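Local coordinates for protein putative Scyalone Dehydratase (Novosphingobium aromaticivorans DSM 12444, PDB 3EF8) that probably acts as a scytalone dehydratase-like lyase of the SnoaL-like, NTF2-type family, although its true substrate remains unknown, at residues Ile77-Asp80 and Glu86-Val89; Arg15-Tyr20 and Tyr112-Val117; Ile79-Glu84 and Gly121-Lys126. All blocks are in the same frame, centred on the assembly; numbering follows the deposited sequence.

Interaction 1. Residues Ile77-Asp80 and Glu86-Val89; sequences ICID and EANV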
loop_
_atom_site.group_PDB
_atom_site.type_symbol
_atom_site.label_atom_id
_atom_site.label_comp_id
_atom_site.label_asym_id
_atom_site.label_seq_id
_atom_site.Cartn_x
_atom_site.Cartn_y
_atom_site.Cartn_z
ATOM N N ILE A 77 0.259 2.527 7.721
ATOM C CA ILE A 77 1.208 2.680 8.826
ATOM C C ILE A 77 0.799 3.829 9.746
ATOM O O ILE A 77 0.663 4.940 9.295
ATOM C CB ILE A 77 2.625 2.853 8.307
ATOM C CG1 ILE A 77 3.089 1.572 7.542
ATOM C CG2 ILE A 77 3.607 3.135 9.468
ATOM C CD1 ILE A 77 4.376 1.724 6.751
ATOM N N CYS A 78 0.563 3.497 11.015
ATOM C CA CYS A 78 0.082 4.403 12.085
ATOM C C CYS A 78 1.142 4.425 13.165
ATOM O O CYS A 78 1.502 3.395 13.707
ATOM C CB CYS A 78 -1.203 3.837 12.627
ATOM S SG CYS A 78 -2.515 3.750 11.392
ATOM N N ILE A 79 1.667 5.601 13.456
ATOM C CA ILE A 79 2.795 5.761 14.381
ATOM C C ILE A 79 2.407 6.658 15.534
ATOM O O ILE A 79 1.947 7.748 15.316
ATOM C CB ILE A 79 3.979 6.366 13.651
ATOM C CG1 ILE A 79 4.399 5.435 12.476
ATOM C CG2 ILE A 79 5.158 6.569 14.657
ATOM C CD1 ILE A 79 5.504 6.010 11.584
ATOM N N ASP A 80 2.615 6.150 16.736
ATOM C CA ASP A 80 2.401 6.915 17.987
ATOM C C ASP A 80 3.737 6.954 18.709
ATOM O O ASP A 80 4.241 5.940 19.131
ATOM C CB ASP A 80 1.375 6.241 18.882
ATOM C CG ASP A 80 -0.002 6.169 18.257
ATOM O OD1 ASP A 80 -0.355 7.119 17.564
ATOM O OD2 ASP A 80 -0.721 5.174 18.492
ATOM N N GLU A 86 11.387 6.368 20.683
ATOM C CA GLU A 86 10.543 5.189 20.911
ATOM C C GLU A 86 9.155 5.420 20.376
ATOM O O GLU A 86 8.503 6.404 20.704
ATOM C CB GLU A 86 10.418 4.833 22.403
ATOM C CG GLU A 86 9.582 3.590 22.703
ATOM C CD GLU A 86 9.335 3.311 24.186
ATOM O OE1 GLU A 86 10.000 3.941 25.035
ATOM O OE2 GLU A 86 8.534 2.422 24.501
ATOM N N ALA A 87 8.706 4.521 19.502
ATOM C CA ALA A 87 7.386 4.650 18.941
ATOM C C ALA A 87 6.728 3.293 18.850
ATOM O O ALA A 87 7.383 2.265 18.647
ATOM C CB ALA A 87 7.445 5.312 17.553
ATOM N N ASN A 88 5.408 3.337 18.916
ATOM C CA ASN A 88 4.531 2.190 18.739
ATOM C C ASN A 88 3.876 2.365 17.362
ATOM O O ASN A 88 3.429 3.441 16.979
ATOM C CB ASN A 88 3.469 2.176 19.819
ATOM C CG ASN A 88 4.046 1.961 21.189
ATOM O OD1 ASN A 88 5.056 1.296 21.323
ATOM N ND2 ASN A 88 3.374 2.510 22.229
ATOM N N VAL A 89 3.887 1.280 16.599
ATOM C CA VAL A 89 3.406 1.327 15.216
ATOM C C VAL A 89 2.399 0.217 14.951
ATOM O O VAL A 89 2.571 -0.932 15.382
ATOM C CB VAL A 89 4.575 1.113 14.256
ATOM C CG1 VAL A 89 4.184 1.411 12.757
ATOM C CG2 VAL A 89 5.778 2.021 14.677
HETATM O O HOH W 1 0.499 3.556 21.275
#

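Interaction 2. Residues Arg15-Tyr20 and Tyr112-Val117; sequences RMMFDY and YFDTVV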
loop_
_atom_site.group_PDB
_atom_site.type_symbol
_atom_site.label_atom_id
_atom_site.label_comp_id
_atom_site.label_asym_id
_atom_site.label_seq_id
_atom_site.Cartn_x
_atom_site.Cartn_y
_atom_site.Cartn_z
ATOM N N ARG A 15 10.732 4.276 6.344
ATOM C CA ARG A 15 11.868 3.830 5.546
ATOM C C ARG A 15 12.487 2.539 6.087
ATOM O O ARG A 15 12.837 1.622 5.318
ATOM C CB ARG A 15 12.927 4.951 5.436
ATOM C CG ARG A 15 14.191 4.588 4.717
ATOM C CD ARG A 15 13.910 3.974 3.343
ATOM N NE ARG A 15 15.135 3.744 2.589
ATOM C CZ ARG A 15 15.770 4.669 1.872
ATOM N NH1 ARG A 15 15.315 5.910 1.759
ATOM N NH2 ARG A 15 16.891 4.314 1.263
HETATM N N MSE A 16 12.652 2.467 7.400
HETATM C CA MSE A 16 13.262 1.270 8.003
HETATM C C MSE A 16 12.375 0.076 7.757
HETATM O O MSE A 16 12.860 -1.019 7.406
HETATM C CB MSE A 16 13.526 1.513 9.493
HETATM C CG MSE A 16 14.212 0.405 10.194
HETATM SE SE MSE A 16 13.079 -1.086 10.710
HETATM C CE MSE A 16 12.278 -0.233 12.326
HETATM N N MSE A 17 11.065 0.262 7.909
HETATM C CA MSE A 17 10.117 -0.830 7.712
HETATM C C MSE A 17 10.158 -1.325 6.259
HETATM O O MSE A 17 10.024 -2.529 6.003
HETATM C CB MSE A 17 8.711 -0.421 8.105
HETATM C CG MSE A 17 8.613 -0.047 9.621
HETATM SE SE MSE A 17 6.935 0.686 10.102
HETATM C CE MSE A 17 5.730 -0.836 9.871
ATOM N N PHE A 18 10.335 -0.393 5.342
ATOM C CA PHE A 18 10.415 -0.722 3.927
ATOM C C PHE A 18 11.723 -1.367 3.605
ATOM O O PHE A 18 11.800 -2.323 2.804
ATOM C CB PHE A 18 10.204 0.500 3.052
ATOM C CG PHE A 18 8.878 1.194 3.264
ATOM C CD1 PHE A 18 7.757 0.496 3.720
ATOM C CD2 PHE A 18 8.745 2.545 2.992
ATOM C CE1 PHE A 18 6.518 1.153 3.923
ATOM C CE2 PHE A 18 7.539 3.194 3.165
ATOM C CZ PHE A 18 6.431 2.515 3.649
ATOM N N ASP A 19 12.798 -0.886 4.200
ATOM C CA ASP A 19 14.090 -1.542 4.015
ATOM C C ASP A 19 14.031 -2.966 4.507
ATOM O O ASP A 19 14.575 -3.904 3.904
ATOM C CB ASP A 19 15.188 -0.827 4.813
ATOM C CG ASP A 19 15.607 0.503 4.205
ATOM O OD1 ASP A 19 15.352 0.806 3.009
ATOM O OD2 ASP A 19 16.250 1.294 4.952
ATOM N N TYR A 20 13.347 -3.185 5.627
ATOM C CA TYR A 20 13.153 -4.539 6.144
ATOM C C TYR A 20 12.469 -5.471 5.140
ATOM O O TYR A 20 12.953 -6.548 4.810
ATOM C CB TYR A 20 12.374 -4.538 7.491
ATOM C CG TYR A 20 12.003 -5.905 8.014
ATOM C CD1 TYR A 20 10.878 -6.537 7.560
ATOM C CD2 TYR A 20 12.787 -6.559 8.945
ATOM C CE1 TYR A 20 10.499 -7.816 8.007
ATOM C CE2 TYR A 20 12.409 -7.842 9.395
ATOM C CZ TYR A 20 11.271 -8.433 8.911
ATOM O OH TYR A 20 10.872 -9.712 9.308
ATOM N N TYR A 112 0.798 -5.717 11.727
ATOM C CA TYR A 112 1.928 -5.673 12.614
ATOM C C TYR A 112 1.733 -4.666 13.708
ATOM O O TYR A 112 1.428 -3.523 13.431
ATOM C CB TYR A 112 3.215 -5.327 11.859
ATOM C CG TYR A 112 3.964 -6.482 11.291
ATOM C CD1 TYR A 112 4.574 -7.372 12.139
ATOM C CD2 TYR A 112 4.087 -6.653 9.951
ATOM C CE1 TYR A 112 5.301 -8.424 11.696
ATOM C CE2 TYR A 112 4.861 -7.762 9.454
ATOM C CZ TYR A 112 5.447 -8.600 10.354
ATOM O OH TYR A 112 6.186 -9.726 9.934
ATOM N N PHE A 113 1.999 -5.106 14.934
ATOM C CA PHE A 113 2.016 -4.245 16.107
ATOM C C PHE A 113 3.461 -4.231 16.572
ATOM O O PHE A 113 3.951 -5.211 17.121
ATOM C CB PHE A 113 1.041 -4.714 17.181
ATOM C CG PHE A 113 -0.382 -4.405 16.857
ATOM C CD1 PHE A 113 -1.068 -5.146 15.918
ATOM C CD2 PHE A 113 -1.015 -3.321 17.420
ATOM C CE1 PHE A 113 -2.358 -4.806 15.563
ATOM C CE2 PHE A 113 -2.320 -3.023 17.067
ATOM C CZ PHE A 113 -2.974 -3.776 16.156
ATOM N N ASP A 114 4.142 -3.125 16.358
ATOM C CA ASP A 114 5.550 -2.994 16.589
ATOM C C ASP A 114 5.885 -1.909 17.600
ATOM O O ASP A 114 5.134 -0.944 17.771
ATOM C CB ASP A 114 6.251 -2.608 15.260
ATOM C CG ASP A 114 6.055 -3.625 14.124
ATOM O OD1 ASP A 114 6.062 -4.857 14.394
ATOM O OD2 ASP A 114 5.943 -3.143 12.957
ATOM N N THR A 115 6.999 -2.100 18.300
ATOM C CA THR A 115 7.685 -1.016 18.988
ATOM C C THR A 115 9.074 -0.910 18.401
ATOM O O THR A 115 9.813 -1.929 18.308
ATOM C CB THR A 115 7.770 -1.270 20.515
ATOM O OG1 THR A 115 6.435 -1.334 21.041
ATOM C CG2 THR A 115 8.595 -0.148 21.236
ATOM N N VAL A 116 9.379 0.295 17.958
ATOM C CA VAL A 116 10.641 0.668 17.376
ATOM C C VAL A 116 11.363 1.668 18.301
ATOM O O VAL A 116 10.746 2.469 19.014
ATOM C CB VAL A 116 10.459 1.211 15.927
ATOM C CG1 VAL A 116 9.865 0.096 15.044
ATOM C CG2 VAL A 116 9.619 2.453 15.900
ATOM N N VAL A 117 12.683 1.565 18.310
ATOM C CA VAL A 117 13.534 2.445 19.110
ATOM C C VAL A 117 14.642 2.975 18.254
ATOM O O VAL A 117 15.108 2.307 17.358
ATOM C CB VAL A 117 14.102 1.692 20.355
ATOM C CG1 VAL A 117 12.968 1.338 21.320
ATOM C CG2 VAL A 117 14.890 0.437 19.911
HETATM O O HOH W 2 9.101 -9.662 11.290
#

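Interaction 3. Residues Ile79-Glu84 and Gly121-Lys126; sequences IDFVSE and GQWKFK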
loop_
_atom_site.group_PDB
_atom_site.type_symbol
_atom_site.label_atom_id
_atom_site.label_comp_id
_atom_site.label_asym_id
_atom_site.label_seq_id
_atom_site.Cartn_x
_atom_site.Cartn_y
_atom_site.Cartn_z
ATOM N N ILE A 79 1.667 5.601 13.456
ATOM C CA ILE A 79 2.795 5.761 14.381
ATOM C C ILE A 79 2.407 6.658 15.534
ATOM O O ILE A 79 1.947 7.748 15.316
ATOM C CB ILE A 79 3.979 6.366 13.651
ATOM C CG1 ILE A 79 4.399 5.435 12.476
ATOM C CG2 ILE A 79 5.158 6.569 14.657
ATOM C CD1 ILE A 79 5.504 6.010 11.584
ATOM N N ASP A 80 2.615 6.150 16.736
ATOM C CA ASP A 80 2.401 6.915 17.987
ATOM C C ASP A 80 3.737 6.954 18.709
ATOM O O ASP A 80 4.241 5.940 19.131
ATOM C CB ASP A 80 1.375 6.241 18.882
ATOM C CG ASP A 80 -0.002 6.169 18.257
ATOM O OD1 ASP A 80 -0.355 7.119 17.564
ATOM O OD2 ASP A 80 -0.721 5.174 18.492
ATOM N N PHE A 81 4.272 8.153 18.870
ATOM C CA PHE A 81 5.517 8.331 19.583
ATOM C C PHE A 81 5.352 8.255 21.098
ATOM O O PHE A 81 4.478 8.929 21.652
ATOM C CB PHE A 81 6.186 9.635 19.208
ATOM C CG PHE A 81 6.738 9.641 17.821
ATOM C CD1 PHE A 81 7.986 9.086 17.545
ATOM C CD2 PHE A 81 5.999 10.169 16.805
ATOM C CE1 PHE A 81 8.489 9.076 16.258
ATOM C CE2 PHE A 81 6.482 10.148 15.520
ATOM C CZ PHE A 81 7.720 9.620 15.242
ATOM N N VAL A 82 6.162 7.416 21.728
ATOM C CA VAL A 82 6.289 7.444 23.202
ATOM C C VAL A 82 7.191 8.613 23.522
ATOM O O VAL A 82 6.836 9.510 24.314
ATOM C CB VAL A 82 6.819 6.142 23.749
ATOM C CG1 VAL A 82 6.967 6.270 25.281
ATOM C CG2 VAL A 82 5.857 5.006 23.393
ATOM N N SER A 83 8.352 8.618 22.887
ATOM C CA SER A 83 9.298 9.698 22.960
ATOM C C SER A 83 9.942 9.889 21.595
ATOM O O SER A 83 9.523 9.280 20.612
ATOM C CB SER A 83 10.392 9.374 23.979
ATOM O OG SER A 83 11.222 8.333 23.477
ATOM N N GLU A 84 10.937 10.738 21.494
ATOM C CA GLU A 84 11.596 10.968 20.198
ATOM C C GLU A 84 12.452 9.758 19.784
ATOM O O GLU A 84 12.934 9.724 18.647
ATOM C CB GLU A 84 12.379 12.275 20.171
ATOM C CG GLU A 84 13.801 12.267 20.757
ATOM C CD GLU A 84 13.891 12.182 22.280
ATOM O OE1 GLU A 84 12.865 12.044 22.948
ATOM O OE2 GLU A 84 15.036 12.194 22.788
ATOM N N GLY A 121 21.260 6.817 15.793
ATOM C CA GLY A 121 20.799 7.398 14.544
ATOM C C GLY A 121 19.938 6.514 13.675
ATOM O O GLY A 121 19.523 6.950 12.607
ATOM N N GLN A 122 19.722 5.283 14.123
ATOM C CA GLN A 122 18.963 4.280 13.346
ATOM C C GLN A 122 17.790 3.704 14.115
ATOM O O GLN A 122 17.915 3.229 15.245
ATOM C CB GLN A 122 19.890 3.122 12.989
ATOM C CG GLN A 122 19.245 1.894 12.325
ATOM C CD GLN A 122 18.845 2.155 10.875
ATOM O OE1 GLN A 122 19.683 2.586 10.073
ATOM N NE2 GLN A 122 17.570 1.883 10.521
ATOM N N TRP A 123 16.621 3.709 13.470
ATOM C CA TRP A 123 15.477 3.012 14.033
ATOM C C TRP A 123 15.632 1.526 13.859
ATOM O O TRP A 123 16.055 1.038 12.814
ATOM C CB TRP A 123 14.166 3.508 13.387
ATOM C CG TRP A 123 13.805 4.937 13.808
ATOM C CD1 TRP A 123 14.093 6.078 13.153
ATOM C CD2 TRP A 123 13.111 5.334 15.012
ATOM N NE1 TRP A 123 13.606 7.176 13.839
ATOM C CE2 TRP A 123 13.030 6.737 14.998
ATOM C CE3 TRP A 123 12.583 4.641 16.094
ATOM C CZ2 TRP A 123 12.386 7.453 16.003
ATOM C CZ3 TRP A 123 11.951 5.366 17.095
ATOM C CH2 TRP A 123 11.864 6.744 17.036
ATOM N N LYS A 124 15.264 0.816 14.893
ATOM C CA LYS A 124 15.317 -0.631 14.954
ATOM C C LYS A 124 14.104 -1.159 15.648
ATOM O O LYS A 124 13.487 -0.473 16.457
ATOM C CB LYS A 124 16.583 -1.099 15.709
ATOM C CG LYS A 124 17.859 -0.698 14.999
ATOM C CD LYS A 124 19.051 -1.308 15.682
ATOM C CE LYS A 124 20.320 -0.942 14.968
ATOM N NZ LYS A 124 21.488 -1.466 15.774
ATOM N N PHE A 125 13.757 -2.387 15.302
ATOM C CA PHE A 125 12.716 -3.077 16.016
ATOM C C PHE A 125 13.125 -3.538 17.387
ATOM O O PHE A 125 14.119 -4.224 17.551
ATOM C CB PHE A 125 12.151 -4.294 15.266
ATOM C CG PHE A 125 11.476 -3.925 13.940
ATOM C CD1 PHE A 125 10.229 -3.331 13.930
ATOM C CD2 PHE A 125 12.082 -4.223 12.710
ATOM C CE1 PHE A 125 9.597 -3.021 12.732
ATOM C CE2 PHE A 125 11.483 -3.883 11.517
ATOM C CZ PHE A 125 10.221 -3.332 11.539
ATOM N N LYS A 126 12.289 -3.210 18.369
ATOM C CA LYS A 126 12.432 -3.799 19.717
ATOM C C LYS A 126 11.420 -4.921 19.930
ATOM O O LYS A 126 11.706 -5.941 20.519
ATOM C CB LYS A 126 12.325 -2.740 20.810
ATOM C CG LYS A 126 12.558 -3.336 22.204
ATOM C CD LYS A 126 13.318 -2.350 23.074
ATOM C CE LYS A 126 13.624 -2.908 24.479
ATOM N NZ LYS A 126 12.406 -3.109 25.263
#

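Interaction 1. Residues Ile77-Asp80 and Glu86-Val89
D80 and N88 form a hydrogen-bonded pair of the antiparallel hairpin, each offering its N-H to the other's carbonyl. D80 N reaches N88 O at 2.8 Å in an almost straight bond (177° at the hydrogen), and N88 N returns the link to D80 O at 2.9 Å. One step along, I79 faces V89 in a non-hydrogen-bonded pair, where the backbones are joined by a CA-H...O contact, V89 CA to C78 O at 3.2 Å.

The hairpin illustrates how one pair of strands can present two unlike faces. On the buried one, V89 CG1 is the methyl that meets both isoleucines. Lying anti to the backbone N (chi1 -170°), it sits beside its own carbonyl carbon and is directed at the partner strand. There it meets I77 CG2 at 3.8 Å and I79 CG1 at 4.0 Å. The side chains of I79 and V89 run alongside each other and point the same way, whereas those of I77 and V89 cross obliquely. The other branch of I79 carries the packing onward, CG2 reaching A87 CB at 3.9 Å.

The face bearing D80 and N88 is looser and wetter. Their side-chain ends are joined through a water that accepts from N88 ND2 at 3.2 Å and gives only a weak bond to D80 OD2. The stronger polar partners lie beyond the hairpin: N88 OD1 bonds to the hydroxyl of T115, and D80 OD1 makes a salt bridge with R15 of the second subunit, so this face takes part in the trimer.

Helix 3-25 lies over the apolar face, bringing M10 and I13 to I79, M17 to V89 and F18 to I77, while strand 106-119 flanks strand 86-99 and adds V116 against A87 and V89.

Interaction 2. Residues Arg15-Tyr20 and Tyr112-Val117
Y20 OH holds a water at 2.7 Å, and the same water lies 3.2 Å from Y112 OH, so that it bridges helix and strand through two tyrosine hydroxyls. Both rings also make cation-pi contacts with R128. That arginine has a further partner in D114: its NH2 forms a salt bridge with D114 OD2, which satisfies this oxygen of a buried side chain. The CE methyl of M17 approaches D114 OD2 to 3.9 Å, the methyl coming from the helix and the carboxylate from the sheet. The selenomethionine chain of M17 is extended as far as its selenium and bends at the last torsion (chi3 67°), turning the methyl to the carboxylate.

Here the long N-terminal helix 3-25 lies across the concave face of the strongly curved sheet, the arrangement that defines the NTF2-like fold. In relatives of this family the space between helix and sheet holds the ligand pocket, and the polar groups gathered here are consistent with such a site.

The preceding residue, M16, also a selenomethionine, supplies the purely apolar part of the contact. Its chain folds at both torsions beyond CG; the two side chains pass each other running opposite ways, and M16 CE touches V116 CG1 at 3.6 Å. F125, from the next strand, packs against M16, D114 and V116 alike.

On the outer side of the helix, R15 NE binds D19 OD1 at 3.0 Å, with the oxygen nearly in the guanidinium plane. D19 OD1 has a second salt-bridge partner in R90 of the third subunit.

Interaction 3. Residues Ile79-Glu84 and Gly121-Lys126
At one end of the curved NTF2-like sheet, the turn leaving strand 67-81 bends toward the start of strand 122-136, and F81 and E84 meet W123 there. The six-membered part of the indole does all the touching. Its CH2 comes to the edge of the F81 ring, near that ring's plane, at 4.2 Å from F81 CE1. The two side chains cross at about a right angle, but F81 approaches the indole obliquely.

The second meeting is with the main chain. E84 O lies 3.5 Å from W123 CZ2 and 3.6 Å from W123 CH2, again oblique to the indole, while the glutamate side chain leaves in another direction. The CB bond of F81 does not aim at W123, but with CG anti to the carbonyl carbon (chi1 -71°) the end of the ring comes nearer to it. One face of this ring is occupied by I79 CG2, 3.9 Å above the plane toward the rim.

The indole is held by its pyrrole N-H, where W123 NE1 gives a hydrogen bond to E9 of helix 3-25. That helix also touches F81, so it backs both aromatic partners. The backbone oxygen of W123 receives Q122 NE2 at 2.9 Å, in the carbonyl plane on a lone pair.

Across the contact itself nothing is strongly directional: it consists of ring carbons against a ring edge and a carbonyl oxygen. The placing of W123 therefore probably owes more to its bond with E9 and to the surrounding packing than to attraction from the turn.

From the N terminus, helix 3-25 comes first, and interaction 2 closes the longest loop by bringing residues 15-20 to strand 106-119 across 91 intervening residues. Interaction 1 lies wholly within that span and closes the shortest one, the tight hairpin of strands 67-81 and 86-99. Interaction 3 starts from the same strand as interaction 1, sharing I79 and D80, but runs on to residues 121-126; it thus crosses interaction 2. The sheet unites all three: residues 86-89 bond to 112-117 through V89 N and D114 O, and 112-117 bond to 121-126 through V117 N and K124 O. These bonds join hairpin and last strand, and interaction 2 packs the helix onto them.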